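Local atomic coordinates of prepilin (Salmonella typhi, PDB entry 3FHV), a protein that forms the subunit of a type IVb pilus, this chain being its soluble pilin part, and probably serves adhesion by interacting with the host chloride channel CFTR. Residues V96-S99 against A100-I104; G116-N120 against G121-T125; A131-A134 against S135-T139; A140-R144 against T145-T149. One frame throughout, in Å; residues are numbered along the deposited sequence.

Contact 1 of 4, residues V96-S99 against A100-I104; sequences VPQS and ACVSI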
loop_
_atom_site.group_PDB
_atom_site.type_symbol
_atom_site.label_atom_id
_atom_site.label_comp_id
_atom_site.label_asym_id
_atom_site.label_seq_id
_atom_site.Cartn_x
_atom_site.Cartn_y
_atom_site.Cartn_z
ATOM N N VAL A 96 -13.854 -17.765 2.647
ATOM C CA VAL A 96 -13.392 -17.533 1.288
ATOM C C VAL A 96 -14.020 -18.571 0.369
ATOM O O VAL A 96 -13.975 -19.767 0.662
ATOM C CB VAL A 96 -11.864 -17.661 1.201
ATOM C CG1 VAL A 96 -11.398 -17.376 -0.222
ATOM C CG2 VAL A 96 -11.212 -16.729 2.209
ATOM N N PRO A 97 -14.625 -18.125 -0.751
ATOM C CA PRO A 97 -15.273 -19.016 -1.728
ATOM C C PRO A 97 -14.241 -19.944 -2.352
ATOM O O PRO A 97 -13.056 -19.627 -2.360
ATOM C CB PRO A 97 -15.872 -18.042 -2.742
ATOM C CG PRO A 97 -16.169 -16.843 -1.910
ATOM C CD PRO A 97 -14.938 -16.715 -1.043
ATOM N N GLN A 98 -14.697 -21.067 -2.898
ATOM C CA GLN A 98 -13.800 -22.073 -3.468
ATOM C C GLN A 98 -12.823 -21.572 -4.524
ATOM O O GLN A 98 -11.616 -21.805 -4.418
ATOM C CB GLN A 98 -14.622 -23.241 -4.030
ATOM C CG GLN A 98 -13.884 -24.583 -4.040
ATOM C CD GLN A 98 -12.942 -24.757 -5.219
ATOM O OE1 GLN A 98 -12.104 -25.662 -5.227
ATOM N NE2 GLN A 98 -13.088 -23.908 -6.227
ATOM N N SER A 99 -13.341 -20.890 -5.542
ATOM C CA SER A 99 -12.499 -20.376 -6.611
ATOM C C SER A 99 -11.429 -19.418 -6.092
ATOM O O SER A 99 -10.258 -19.527 -6.461
ATOM C CB SER A 99 -13.357 -19.665 -7.658
ATOM O OG SER A 99 -12.537 -19.116 -8.668
ATOM N N ALA A 100 -11.840 -18.487 -5.237
ATOM C CA ALA A 100 -10.922 -17.507 -4.669
ATOM C C ALA A 100 -9.873 -18.188 -3.799
ATOM O O ALA A 100 -8.709 -17.810 -3.815
ATOM C CB ALA A 100 -11.694 -16.481 -3.851
ATOM N N CYS A 101 -10.295 -19.186 -3.029
ATOM C CA CYS A 101 -9.379 -19.918 -2.164
ATOM C C CYS A 101 -8.237 -20.520 -2.983
ATOM O O CYS A 101 -7.081 -20.492 -2.569
ATOM C CB CYS A 101 -10.143 -21.019 -1.432
ATOM S SG CYS A 101 -9.185 -22.213 -0.440
ATOM N N VAL A 102 -8.562 -21.066 -4.148
ATOM C CA VAL A 102 -7.537 -21.661 -4.996
ATOM C C VAL A 102 -6.584 -20.621 -5.568
ATOM O O VAL A 102 -5.365 -20.795 -5.530
ATOM C CB VAL A 102 -8.159 -22.443 -6.167
ATOM C CG1 VAL A 102 -7.053 -22.948 -7.095
ATOM C CG2 VAL A 102 -8.977 -23.615 -5.627
ATOM N N SER A 103 -7.137 -19.538 -6.103
ATOM C CA SER A 103 -6.306 -18.493 -6.689
ATOM C C SER A 103 -5.482 -17.731 -5.649
ATOM O O SER A 103 -4.331 -17.390 -5.897
ATOM C CB SER A 103 -7.177 -17.507 -7.468
ATOM O OG SER A 103 -8.048 -16.826 -6.592
ATOM N N ILE A 104 -6.071 -17.458 -4.492
ATOM C CA ILE A 104 -5.360 -16.734 -3.452
ATOM C C ILE A 104 -4.258 -17.575 -2.803
ATOM O O ILE A 104 -3.136 -17.096 -2.608
ATOM C CB ILE A 104 -6.328 -16.245 -2.361
ATOM C CG1 ILE A 104 -7.336 -15.255 -2.968
ATOM C CG2 ILE A 104 -5.549 -15.577 -1.232
ATOM C CD1 ILE A 104 -8.504 -14.929 -2.035
#
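Val96, the last residue of strand 88-96, packs back against the first turn of helix 98-111, so this local contact is the strand-to-helix junction of the pilin fold, with Pro97 at the N-cap position. One methyl of Val96 does the work. Its CG1 stands anti to the backbone N (chi1 -178°), which swings it under the helix start, 3.7 Å from CB of Ala100 and 4.2 Å from CD1 of Ile104. These residues lie one turn apart on the buried flank of the helix, which Ile104 extends onto Leu150 and Phe152 of strand 148-154. The backbone follows the usual i to i+4 pattern: the amide N of Cys101 bonds Pro97 O at 2.9 Å, nearly along the C=O axis, and the next two steps run from Val102 N to Gln98 O and from Ser103 N to Ser99 O. Proline has no side-chain acceptor to cap with; the first helical amide, Gln98 N, is bonded by Asp141 OD1 from the loop before strand 148-154. On the flank turned to helix 131-137, Gln98 and Val102 lie side by side and point the same way. The Gln98 chain bends at chi2 (-81°), bringing its amide alongside the valine. Cys101 SG forms the disulfide with Cys138, tying this first turn to the end of helix 131-137. Closest of the amide atoms to Val102 is Gln98 OE1, 3.8 Å from CG2.

Contact 2 of 4, residues G116-N120 against G121-T125; sequences GIKIN and GNNHT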
loop_
_atom_site.group_PDB
_atom_site.type_symbol
_atom_site.label_atom_id
_atom_site.label_comp_id
_atom_site.label_asym_id
_atom_site.label_seq_id
_atom_site.Cartn_x
_atom_site.Cartn_y
_atom_site.Cartn_z
ATOM N N GLY A 116 4.617 -19.733 5.445
ATOM C CA GLY A 116 3.652 -20.804 5.584
ATOM C C GLY A 116 2.270 -20.350 5.170
ATOM O O GLY A 116 1.898 -19.193 5.370
ATOM N N ILE A 117 1.521 -21.274 4.582
ATOM C CA ILE A 117 0.166 -21.022 4.108
ATOM C C ILE A 117 -0.727 -22.173 4.558
ATOM O O ILE A 117 -0.400 -23.355 4.357
ATOM C CB ILE A 117 0.123 -20.930 2.565
ATOM C CG1 ILE A 117 0.998 -19.765 2.095
ATOM C CG2 ILE A 117 -1.319 -20.739 2.092
ATOM C CD1 ILE A 117 1.207 -19.693 0.578
ATOM N N LYS A 118 -1.859 -21.826 5.158
ATOM C CA LYS A 118 -2.789 -22.831 5.644
ATOM C C LYS A 118 -4.140 -22.727 4.955
ATOM O O LYS A 118 -4.695 -21.639 4.815
ATOM C CB LYS A 118 -3.017 -22.671 7.145
ATOM C CG LYS A 118 -1.766 -22.589 7.993
ATOM C CD LYS A 118 -2.147 -22.525 9.470
ATOM C CE LYS A 118 -0.925 -22.410 10.370
ATOM N NZ LYS A 118 -1.322 -22.369 11.802
ATOM N N ILE A 119 -4.663 -23.866 4.525
ATOM C CA ILE A 119 -5.983 -23.906 3.902
ATOM C C ILE A 119 -6.779 -24.829 4.806
ATOM O O ILE A 119 -6.526 -26.037 4.847
ATOM C CB ILE A 119 -5.942 -24.484 2.478
ATOM C CG1 ILE A 119 -5.031 -23.632 1.591
ATOM C CG2 ILE A 119 -7.365 -24.498 1.880
ATOM C CD1 ILE A 119 -4.923 -24.136 0.162
ATOM N N ASN A 120 -7.720 -24.251 5.547
ATOM C CA ASN A 120 -8.527 -25.011 6.489
ATOM C C ASN A 120 -7.568 -25.748 7.436
ATOM O O ASN A 120 -6.678 -25.118 8.010
ATOM C CB ASN A 120 -9.444 -25.954 5.708
ATOM C CG ASN A 120 -10.407 -25.185 4.806
ATOM O OD1 ASN A 120 -10.662 -25.558 3.652
ATOM N ND2 ASN A 120 -10.946 -24.100 5.337
ATOM N N GLY A 121 -7.713 -27.059 7.595
ATOM C CA GLY A 121 -6.817 -27.764 8.504
ATOM C C GLY A 121 -5.523 -28.256 7.873
ATOM O O GLY A 121 -4.892 -29.165 8.397
ATOM N N ASN A 122 -5.112 -27.652 6.764
ATOM C CA ASN A 122 -3.895 -28.073 6.074
ATOM C C ASN A 122 -2.833 -26.987 6.153
ATOM O O ASN A 122 -2.965 -25.943 5.522
ATOM C CB ASN A 122 -4.226 -28.380 4.617
ATOM C CG ASN A 122 -5.319 -29.419 4.485
ATOM O OD1 ASN A 122 -5.074 -30.601 4.677
ATOM N ND2 ASN A 122 -6.533 -28.976 4.175
ATOM N N ASN A 123 -1.774 -27.251 6.911
ATOM C CA ASN A 123 -0.710 -26.273 7.100
ATOM C C ASN A 123 0.537 -26.538 6.272
ATOM O O ASN A 123 1.371 -27.380 6.614
ATOM C CB ASN A 123 -0.348 -26.198 8.584
ATOM C CG ASN A 123 0.609 -25.068 8.897
ATOM O OD1 ASN A 123 1.043 -24.333 8.005
ATOM N ND2 ASN A 123 0.950 -24.925 10.175
ATOM N N HIS A 124 0.660 -25.807 5.169
ATOM C CA HIS A 124 1.807 -25.941 4.279
ATOM C C HIS A 124 2.984 -25.106 4.770
ATOM O O HIS A 124 3.264 -24.032 4.237
ATOM C CB HIS A 124 1.431 -25.531 2.854
ATOM C CG HIS A 124 0.296 -26.319 2.278
ATOM N ND1 HIS A 124 -1.014 -25.895 2.345
ATOM C CD2 HIS A 124 0.275 -27.505 1.625
ATOM C CE1 HIS A 124 -1.794 -26.787 1.757
ATOM N NE2 HIS A 124 -1.036 -27.773 1.313
ATOM N N THR A 125 3.670 -25.610 5.791
ATOM C CA THR A 125 4.749 -24.868 6.439
ATOM C C THR A 125 5.926 -24.594 5.510
ATOM O O THR A 125 6.808 -23.790 5.827
ATOM C CB THR A 125 5.259 -25.600 7.693
ATOM O OG1 THR A 125 5.802 -26.873 7.326
ATOM C CG2 THR A 125 4.127 -25.804 8.684
HETATM O O HOH W 1 -1.504 -25.565 12.273
#
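Lys118 and Asn123 face each other across a tight beta hairpin, strands 116-119 and 122-124 joined by a type II' turn from Ile119 to Asn122, with Asn120 and Gly121 at its corners. The pair is non-hydrogen-bonded, and its side chains share one face of the sheet. Extended beyond CG, the lysine runs obliquely past the asparagine amide, CG 3.3 Å from Asn123 OD1 and CE 3.1 Å from Asn123 ND2. Farther out, a water accepts from Lys118 NZ at 3.2 Å and, weakly, from Asn123 ND2, linking the two ends.

The other face carries Ile117, Ile119, Asn122 and His124, and is covered by helices 98-111 and 131-137. Here two side chains fold back on the backbone of the partner strand. His124 CG lies beside its own N (chi1 -58°), which carries the ring edge to Ile117 O; that oxygen is in the ring plane and takes two bonds, from His124 N at 2.8 Å and from ND1 at 3.3 Å, reaching it from opposite faces of the carbonyl plane. The second bond, long and bent, can only loosely fix the turn of the imidazole. Asn122 repeats the scheme at the turn with a similar first torsion, its amide and its backbone N both donating to Ile119 O. The side-chain bond, from Asn122 ND2, spans 3.0 Å and approaches nearly head-on to the carbonyl.

Contact 3 of 4, residues A131-A134 against S135-T139; sequences AEIA and SSECT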
loop_
_atom_site.group_PDB
_atom_site.type_symbol
_atom_site.label_atom_id
_atom_site.label_comp_id
_atom_site.label_asym_id
_atom_site.label_seq_id
_atom_site.Cartn_x
_atom_site.Cartn_y
_atom_site.Cartn_z
ATOM N N ALA A 131 -1.748 -25.487 -7.515
ATOM C CA ALA A 131 -3.137 -25.425 -7.928
ATOM C C ALA A 131 -3.779 -26.775 -7.624
ATOM O O ALA A 131 -4.934 -26.845 -7.220
ATOM C CB ALA A 131 -3.225 -25.113 -9.427
ATOM N N GLU A 132 -3.016 -27.849 -7.808
ATOM C CA GLU A 132 -3.537 -29.186 -7.551
ATOM C C GLU A 132 -3.857 -29.368 -6.073
ATOM O O GLU A 132 -4.878 -29.955 -5.727
ATOM C CB GLU A 132 -2.536 -30.259 -7.992
ATOM C CG GLU A 132 -2.343 -30.388 -9.497
ATOM C CD GLU A 132 -1.657 -29.188 -10.109
ATOM O OE1 GLU A 132 -0.924 -28.487 -9.379
ATOM O OE2 GLU A 132 -1.835 -28.952 -11.325
ATOM N N ILE A 133 -2.991 -28.870 -5.198
ATOM C CA ILE A 133 -3.240 -29.007 -3.764
ATOM C C ILE A 133 -4.440 -28.161 -3.345
ATOM O O ILE A 133 -5.350 -28.642 -2.664
ATOM C CB ILE A 133 -1.999 -28.580 -2.930
ATOM C CG1 ILE A 133 -0.899 -29.640 -3.047
ATOM C CG2 ILE A 133 -2.392 -28.368 -1.470
ATOM C CD1 ILE A 133 0.430 -29.225 -2.403
ATOM N N ALA A 134 -4.439 -26.896 -3.757
ATOM C CA ALA A 134 -5.517 -25.981 -3.411
ATOM C C ALA A 134 -6.883 -26.481 -3.871
ATOM O O ALA A 134 -7.840 -26.482 -3.092
ATOM C CB ALA A 134 -5.237 -24.600 -3.990
ATOM N N SER A 135 -6.974 -26.907 -5.131
ATOM C CA SER A 135 -8.239 -27.403 -5.681
ATOM C C SER A 135 -8.855 -28.469 -4.785
ATOM O O SER A 135 -10.073 -28.539 -4.611
ATOM C CB SER A 135 -8.023 -28.003 -7.075
ATOM O OG SER A 135 -7.568 -27.024 -7.990
ATOM N N SER A 136 -8.004 -29.305 -4.213
ATOM C CA SER A 136 -8.484 -30.378 -3.364
ATOM C C SER A 136 -8.811 -29.905 -1.951
ATOM O O SER A 136 -9.883 -30.212 -1.421
ATOM C CB SER A 136 -7.442 -31.503 -3.338
ATOM O OG SER A 136 -7.832 -32.569 -2.487
ATOM N N GLU A 137 -7.904 -29.145 -1.344
ATOM C CA GLU A 137 -8.114 -28.668 0.018
ATOM C C GLU A 137 -9.155 -27.564 0.184
ATOM O O GLU A 137 -9.746 -27.435 1.247
ATOM C CB GLU A 137 -6.790 -28.215 0.624
ATOM C CG GLU A 137 -5.751 -29.317 0.689
ATOM C CD GLU A 137 -4.466 -28.841 1.314
ATOM O OE1 GLU A 137 -4.288 -27.607 1.392
ATOM O OE2 GLU A 137 -3.635 -29.683 1.708
ATOM N N CYS A 138 -9.366 -26.756 -0.850
ATOM C CA CYS A 138 -10.368 -25.698 -0.778
ATOM C C CYS A 138 -11.716 -26.379 -0.953
ATOM O O CYS A 138 -11.917 -27.096 -1.922
ATOM C CB CYS A 138 -10.172 -24.682 -1.899
ATOM S SG CYS A 138 -8.663 -23.660 -1.780
ATOM N N THR A 139 -12.632 -26.146 -0.021
ATOM C CA THR A 139 -13.947 -26.782 -0.067
ATOM C C THR A 139 -15.021 -25.996 -0.816
ATOM O O THR A 139 -14.956 -24.772 -0.931
ATOM C CB THR A 139 -14.439 -27.096 1.364
ATOM O OG1 THR A 139 -14.289 -25.934 2.190
ATOM C CG2 THR A 139 -13.624 -28.237 1.960
#
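Ala134 contributes more surface than any other residue here, partly because it is joined directly to Ser135. Its carbonyl O receives the amide N of Cys138 at 2.7 Å, and its methyl comes within 4.2 Å of the Cys138 sulfur. SG stands beside its own backbone N (chi1 -68°), which turns it back along the helix toward Ala134. The same alanine is buried against Val102, Ser105 and Thr106 of helix 98-111.

Ser135 comes next, and it grips a single acceptor twice. Ala131 O takes the backbone N of Ser135 at 2.9 Å and its OG at 2.8 Å, the two donors arriving from opposite faces of the carbonyl plane. Rotation of OG to the side of its own N (chi1 -63°) brings it round to the preceding turn, where the hydroxyl donates to the helix backbone itself. All of this belongs to the short helix 131-137, which precedes the last strand of the pilin sheet. Cys138 is the first residue to leave helical geometry, and its disulfide couples the helix end to helix 98-111.

Ile133 is the third large contributor. The side chains of Ile133 and Glu137 run side by side, pointing the same way, and the CG2 methyl of Ile133 lies over the face of the carboxylate, 3.5 Å from Glu137 CD. That flank meets the hairpin, where both residues touch His124. Between the same two residues the backbone bond from Glu137 N to Ile133 O, 2.9 Å long, is nearly straight, with an N-H...O angle of 172°.

Contact 4 of 4, residues A140-R144 against T145-T149; sequences ADNGR and TGTNT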
loop_
_atom_site.group_PDB
_atom_site.type_symbol
_atom_site.label_atom_id
_atom_site.label_comp_id
_atom_site.label_asym_id
_atom_site.label_seq_id
_atom_site.Cartn_x
_atom_site.Cartn_y
_atom_site.Cartn_z
ATOM N N ALA A 140 -16.015 -26.721 -1.319
ATOM C CA ALA A 140 -17.115 -26.131 -2.079
ATOM C C ALA A 140 -17.894 -25.097 -1.275
ATOM O O ALA A 140 -17.960 -25.176 -0.049
ATOM C CB ALA A 140 -18.057 -27.230 -2.552
ATOM N N ASP A 141 -18.485 -24.126 -1.969
ATOM C CA ASP A 141 -19.277 -23.105 -1.285
ATOM C C ASP A 141 -20.588 -23.729 -0.818
ATOM O O ASP A 141 -20.988 -24.785 -1.309
ATOM C CB ASP A 141 -19.662 -21.949 -2.220
ATOM C CG ASP A 141 -18.476 -21.301 -2.903
ATOM O OD1 ASP A 141 -17.401 -21.194 -2.289
ATOM O OD2 ASP A 141 -18.640 -20.871 -4.064
ATOM N N ASN A 142 -21.240 -23.073 0.137
ATOM C CA ASN A 142 -22.545 -23.499 0.621
ATOM C C ASN A 142 -23.476 -22.446 0.040
ATOM O O ASN A 142 -23.671 -21.379 0.625
ATOM C CB ASN A 142 -22.621 -23.481 2.148
ATOM C CG ASN A 142 -22.020 -24.718 2.767
ATOM O OD1 ASN A 142 -22.174 -25.816 2.244
ATOM N ND2 ASN A 142 -21.344 -24.553 3.894
ATOM N N GLY A 143 -24.034 -22.734 -1.127
ATOM C CA GLY A 143 -24.889 -21.754 -1.767
ATOM C C GLY A 143 -23.944 -20.675 -2.258
ATOM O O GLY A 143 -23.062 -20.957 -3.068
ATOM N N ARG A 144 -24.099 -19.450 -1.771
ATOM C CA ARG A 144 -23.207 -18.377 -2.196
ATOM C C ARG A 144 -22.224 -18.007 -1.090
ATOM O O ARG A 144 -21.553 -16.978 -1.156
ATOM C CB ARG A 144 -24.016 -17.144 -2.625
ATOM C CG ARG A 144 -25.137 -16.754 -1.678
ATOM C CD ARG A 144 -25.926 -15.564 -2.221
ATOM N NE ARG A 144 -27.022 -15.180 -1.334
ATOM C CZ ARG A 144 -27.805 -14.121 -1.522
ATOM N NH1 ARG A 144 -27.616 -13.328 -2.571
ATOM N NH2 ARG A 144 -28.777 -13.852 -0.659
ATOM N N THR A 145 -22.129 -18.867 -0.081
ATOM C CA THR A 145 -21.236 -18.620 1.050
ATOM C C THR A 145 -19.966 -19.465 1.010
ATOM O O THR A 145 -20.022 -20.689 0.886
ATOM C CB THR A 145 -21.972 -18.871 2.381
ATOM O OG1 THR A 145 -23.012 -17.895 2.534
ATOM C CG2 THR A 145 -21.001 -18.779 3.568
ATOM N N GLY A 146 -18.819 -18.798 1.118
ATOM C CA GLY A 146 -17.549 -19.504 1.103
ATOM C C GLY A 146 -17.344 -20.275 2.392
ATOM O O GLY A 146 -17.815 -19.848 3.444
ATOM N N THR A 147 -16.641 -21.404 2.318
ATOM C CA THR A 147 -16.405 -22.226 3.491
ATOM C C THR A 147 -14.927 -22.394 3.838
ATOM O O THR A 147 -14.587 -23.206 4.685
ATOM C CB THR A 147 -17.015 -23.641 3.312
ATOM O OG1 THR A 147 -16.446 -24.277 2.156
ATOM C CG2 THR A 147 -18.531 -23.548 3.144
ATOM N N ASN A 148 -14.053 -21.612 3.209
ATOM C CA ASN A 148 -12.623 -21.744 3.460
ATOM C C ASN A 148 -11.994 -20.695 4.360
ATOM O O ASN A 148 -12.342 -19.512 4.301
ATOM C CB ASN A 148 -11.870 -21.765 2.126
ATOM C CG ASN A 148 -12.248 -22.951 1.266
ATOM O OD1 ASN A 148 -11.931 -24.089 1.596
ATOM N ND2 ASN A 148 -12.935 -22.689 0.152
ATOM N N THR A 149 -11.073 -21.153 5.208
ATOM C CA THR A 149 -10.316 -20.281 6.097
ATOM C C THR A 149 -8.863 -20.382 5.626
ATOM O O THR A 149 -8.301 -21.470 5.585
ATOM C CB THR A 149 -10.372 -20.754 7.569
ATOM O OG1 THR A 149 -11.727 -20.757 8.020
ATOM C CG2 THR A 149 -9.550 -19.822 8.468
HETATM O O HOH W 2 -16.199 -22.307 -0.319
#
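Thr147 sets its methyl CG2 3.1 Å from the side-chain ND2 of Asn142, the two side chains crossing at about a right angle. Its hydroxyl takes a different course: OG1 lies between the backbone N and the carbonyl carbon (chi1 59°), and from there it donates to Ala140 O at 2.8 Å, standing above that carbonyl's plane. OG1 also pairs with the hydroxyl of Thr139. Beyond this clasp the chain closes on itself in a type II' beta turn from Asn142 to Thr145, whose ends form a single antiparallel hydrogen-bonded bridge. Asn142 N bonds Thr145 O at 2.8 Å in the carbonyl plane, while the return bond, from Thr145 N to Asn142 O, meets its acceptor from well above the plane. Gly143 takes the first corner with positive phi. A water spans the base of the loop, accepting from Thr147 N and donating at 2.6 Å to Asp141 OD1, the same oxygen that accepts from the backbone N of Gln98. This surface loop links helix 131-137 to strand 148-154, where Asn148 pairs with Val96 of strand 88-96.

Overall arrangement
The contacts come in series along the chain and cluster in its C-terminal part. Contact 1 opens helix 98-111, contact 2 is the hairpin at one edge of the antiparallel sheet, contact 3 is helix 131-137, and contact 4 is the loop leading into strand 148-154. That last strand lies between strands 88-96 and 116-119, so contacts 1, 2 and 4 meet through it. Centres of contacts 1 and 3 and of 1 and 4 are about 9 Å apart; those of 2 and 4, about 18 Å. The Cys101-Cys138 disulfide joins contacts 1 and 3, closing a covalent loop that contains the hairpin, a feature familiar from type IV pilins.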